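Local coordinates for hypothetical protein VPA1032 (Vibrio parahaemolyticus, PDB 1ZBP), which is of unknown function, an uncharacterised alpha-beta protein of the ImpE family that joins a run of helices to a largely antiparallel beta region, at residues Ser183-Glu186 / Ser187-Arg190; Leu250-Ser253 / Asp254-Asn257. All coordinates share one frame; numbering follows the deposited sequence.

Two short local contacts illustrate how a chain is shaped as it enters and leaves a beta sheet. After the N-terminal helices and the first strands, strand 173-178 runs into a loop, and interaction 1 closes a tight turn within 183-190 that delivers the chain to strand 189-196. Interaction 2 comes later, where the edge strand 248-251 ends and a short 3-10 turn beginning at Ile252 leads to strand 257-260. The two are in series, neither nesting nor crossing, about 15 Å apart, centre to centre. Both reach the eight-stranded antiparallel sheet, and strand 173-178 is flanked in it by strands 189-196 and 257-260. Interaction 1 also meets the helices.

Interaction 1. Residues Ser183-Glu186 / Ser187-Arg190; sequences SLLE and SVWR
Leu185 and Trp189, four residues apart, carry the apolar part of this turn. Leu185 CD1 sits over one face of the indole, 4.0 Å from the centroid of the six-membered ring of Trp189 and displaced toward its rim, a CH-pi contact. Leu185 CD2 also reaches the ring, meeting Trp189 CE3 at 3.7 Å. With its CG anti to the backbone N (chi1 178°), Leu185 brings both methyls to the ring although its CB points away from 187-190. Leu185 CD1 also approaches Val188 CG2, at 4.1 Å.

Backbone bonds close the turn. Leu185 O accepts two, from Val188 N at 2.9 Å and from Trp189 N at 3.1 Å. A side-chain bond precedes them: Ser183 OG accepts from Glu186 N in an ST motif, although the position of this hydroxyl is less certain.

The polar side chain that wraps back is Arg190. Bent at chi2 and chi3, it returns NE to Glu186 O, 2.9 Å away, with the oxygen in the guanidinium plane. Its NH1 donates to Ser187 O at 3.2 Å, so two successive carbonyls hold the group, and NH2 continues to Lys179 O. The carboxylate of Glu186 turns elsewhere, to Thr182.

Around the turn, Leu185 packs on Glu39 of helix 31-44 and Leu71 of helix 65-84, while Trp189 touches Cys42, Leu74 and Ala78 of the same helices and meets Phe159 edge-to-face. The backbone of Arg190 pairs with Met206 of strand 202-207, so the turn as a whole joins the helices to the sheet.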
# COMPACT_ATOMS: atom_id res chain seq x y z
N SER A 183 4.20 -12.18 -9.46
CA SER A 183 2.89 -12.78 -9.31
C SER A 183 1.87 -11.68 -9.51
O SER A 183 2.21 -10.51 -9.40
CB SER A 183 2.73 -13.33 -7.90
OG SER A 183 2.44 -12.27 -7.00
N LEU A 184 0.63 -12.06 -9.79
CA LEU A 184 -0.47 -11.13 -10.02
C LEU A 184 -0.64 -10.13 -8.86
O LEU A 184 -0.52 -8.91 -9.04
CB LEU A 184 -1.78 -11.90 -10.21
CG LEU A 184 -1.80 -13.11 -11.16
CD1 LEU A 184 -3.00 -13.98 -10.85
CD2 LEU A 184 -1.84 -12.64 -12.63
N LEU A 185 -0.94 -10.65 -7.68
CA LEU A 185 -1.15 -9.81 -6.50
C LEU A 185 0.07 -8.93 -6.18
O LEU A 185 -0.08 -7.76 -5.84
CB LEU A 185 -1.48 -10.69 -5.29
CG LEU A 185 -1.68 -10.00 -3.94
CD1 LEU A 185 -2.63 -8.81 -4.08
CD2 LEU A 185 -2.23 -11.01 -2.95
N GLU A 186 1.26 -9.49 -6.31
CA GLU A 186 2.46 -8.72 -6.03
C GLU A 186 2.57 -7.45 -6.88
O GLU A 186 3.39 -6.58 -6.59
CB GLU A 186 3.72 -9.59 -6.21
CG GLU A 186 3.86 -10.71 -5.20
CD GLU A 186 5.25 -11.32 -5.21
OE1 GLU A 186 6.01 -10.98 -6.13
OE2 GLU A 186 5.59 -12.11 -4.31
N SER A 187 1.75 -7.33 -7.92
CA SER A 187 1.79 -6.14 -8.76
C SER A 187 1.34 -4.91 -7.95
O SER A 187 1.87 -3.81 -8.16
CB SER A 187 0.92 -6.31 -10.01
OG SER A 187 -0.42 -6.61 -9.68
N VAL A 188 0.39 -5.10 -7.02
CA VAL A 188 -0.08 -4.00 -6.16
C VAL A 188 0.40 -4.10 -4.70
O VAL A 188 0.35 -3.11 -3.97
CB VAL A 188 -1.65 -3.84 -6.19
CG1 VAL A 188 -2.11 -3.37 -7.57
CG2 VAL A 188 -2.33 -5.14 -5.83
N TRP A 189 0.85 -5.29 -4.28
CA TRP A 189 1.41 -5.50 -2.92
C TRP A 189 2.81 -6.02 -3.21
O TRP A 189 3.05 -7.24 -3.24
CB TRP A 189 0.62 -6.55 -2.12
CG TRP A 189 -0.75 -6.07 -1.68
CD1 TRP A 189 -1.25 -4.82 -1.83
CD2 TRP A 189 -1.77 -6.84 -1.03
NE1 TRP A 189 -2.53 -4.75 -1.31
CE2 TRP A 189 -2.87 -5.98 -0.82
CE3 TRP A 189 -1.86 -8.17 -0.60
CZ2 TRP A 189 -4.05 -6.41 -0.20
CZ3 TRP A 189 -3.03 -8.60 0.02
CH2 TRP A 189 -4.11 -7.71 0.21
N ARG A 190 3.74 -5.09 -3.41
CA ARG A 190 5.12 -5.41 -3.79
C ARG A 190 6.09 -5.72 -2.67
O ARG A 190 6.15 -5.02 -1.66
CB ARG A 190 5.68 -4.27 -4.65
CG ARG A 190 6.81 -4.67 -5.61
CD ARG A 190 6.33 -5.53 -6.79
NE ARG A 190 5.39 -4.80 -7.64
CZ ARG A 190 5.74 -3.78 -8.42
NH1 ARG A 190 4.83 -3.17 -9.17
NH2 ARG A 190 7.01 -3.39 -8.47

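Interaction 2. Residues Leu250-Ser253 / Asp254-Asn257; sequences LPIS and DLQN
Pro251 and Asp254 open a 3-10 turn that takes the chain off the end of edge strand 248-251. Its two backbone bonds each span three residues: Asp254 N donates to Pro251 O at 2.8 Å, and Leu255 N to Ile252 O at 2.9 Å. Such successive bonds from residue i+3 back to residue i are what define a 3-10 turn.

Apolar packing lines one flank of the turn. Leu250 and Leu255 cross at about a right angle, Leu250 CD2 lying 4.1 Å from Leu255 CB, while the other methyl of Leu250, CD1, rests against Asp254 CB at 3.7 Å. Trp243 of strand 242-245 and Ile178 of strand 173-178 touch both Ile252 and Leu255, so this small cluster bridges two strands of the sheet that are not neighbours.

Gln256 then pairs through its backbone with Ile178 as the chain approaches strand 257-260. Leu255 swings CG away from its own backbone N (chi1 179°), which carries its methyls toward Ile252. Within this packing the end methyls meet, Ile252 CD1 lying 3.7 Å from Leu255 CD2.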
# COMPACT_ATOMS: atom_id res chain seq x y z
N LEU A 250 7.00 11.17 -9.96
CA LEU A 250 7.48 9.84 -10.35
C LEU A 250 6.53 8.76 -9.88
O LEU A 250 6.19 8.70 -8.70
CB LEU A 250 8.87 9.56 -9.76
CG LEU A 250 9.46 8.16 -9.99
CD1 LEU A 250 10.00 8.09 -11.42
CD2 LEU A 250 10.58 7.86 -8.99
N PRO A 251 6.06 7.90 -10.80
CA PRO A 251 5.15 6.83 -10.37
C PRO A 251 5.95 5.82 -9.55
O PRO A 251 7.11 5.53 -9.87
CB PRO A 251 4.63 6.26 -11.69
CG PRO A 251 5.67 6.64 -12.69
CD PRO A 251 6.11 8.01 -12.26
N ILE A 252 5.35 5.29 -8.50
CA ILE A 252 6.06 4.36 -7.64
C ILE A 252 6.61 3.17 -8.42
O ILE A 252 7.68 2.66 -8.09
CB ILE A 252 5.15 3.88 -6.47
CG1 ILE A 252 6.01 3.30 -5.36
CG2 ILE A 252 4.10 2.87 -6.94
CD1 ILE A 252 6.95 4.29 -4.76
N SER A 253 5.91 2.77 -9.49
CA SER A 253 6.37 1.64 -10.29
C SER A 253 7.71 1.91 -10.98
O SER A 253 8.37 0.97 -11.44
CB SER A 253 5.31 1.26 -11.34
OG SER A 253 5.20 2.25 -12.35
N ASP A 254 8.13 3.16 -11.07
CA ASP A 254 9.41 3.46 -11.71
C ASP A 254 10.49 3.68 -10.69
O ASP A 254 11.57 4.16 -11.02
CB ASP A 254 9.33 4.69 -12.60
CG ASP A 254 8.41 4.50 -13.77
OD1 ASP A 254 8.17 3.34 -14.17
OD2 ASP A 254 7.93 5.52 -14.31
N LEU A 255 10.19 3.37 -9.44
CA LEU A 255 11.17 3.52 -8.37
C LEU A 255 11.70 2.14 -8.00
O LEU A 255 10.93 1.26 -7.61
CB LEU A 255 10.51 4.17 -7.15
CG LEU A 255 11.43 4.37 -5.94
CD1 LEU A 255 12.50 5.40 -6.27
CD2 LEU A 255 10.61 4.83 -4.73
N GLN A 256 13.02 1.96 -8.12
CA GLN A 256 13.65 0.68 -7.77
C GLN A 256 14.32 0.74 -6.40
O GLN A 256 14.15 -0.17 -5.59
CB GLN A 256 14.71 0.27 -8.81
CG GLN A 256 14.18 -0.36 -10.09
CD GLN A 256 13.58 0.67 -11.03
OE1 GLN A 256 14.22 1.67 -11.36
NE2 GLN A 256 12.35 0.42 -11.48
N ASN A 257 15.09 1.79 -6.13
CA ASN A 257 15.77 1.91 -4.84
C ASN A 257 15.89 3.34 -4.32
O ASN A 257 15.92 4.31 -5.08
CB ASN A 257 17.19 1.33 -4.91
CG ASN A 257 17.46 0.53 -6.17
OD1 ASN A 257 17.18 -0.67 -6.24
ND2 ASN A 257 17.99 1.21 -7.19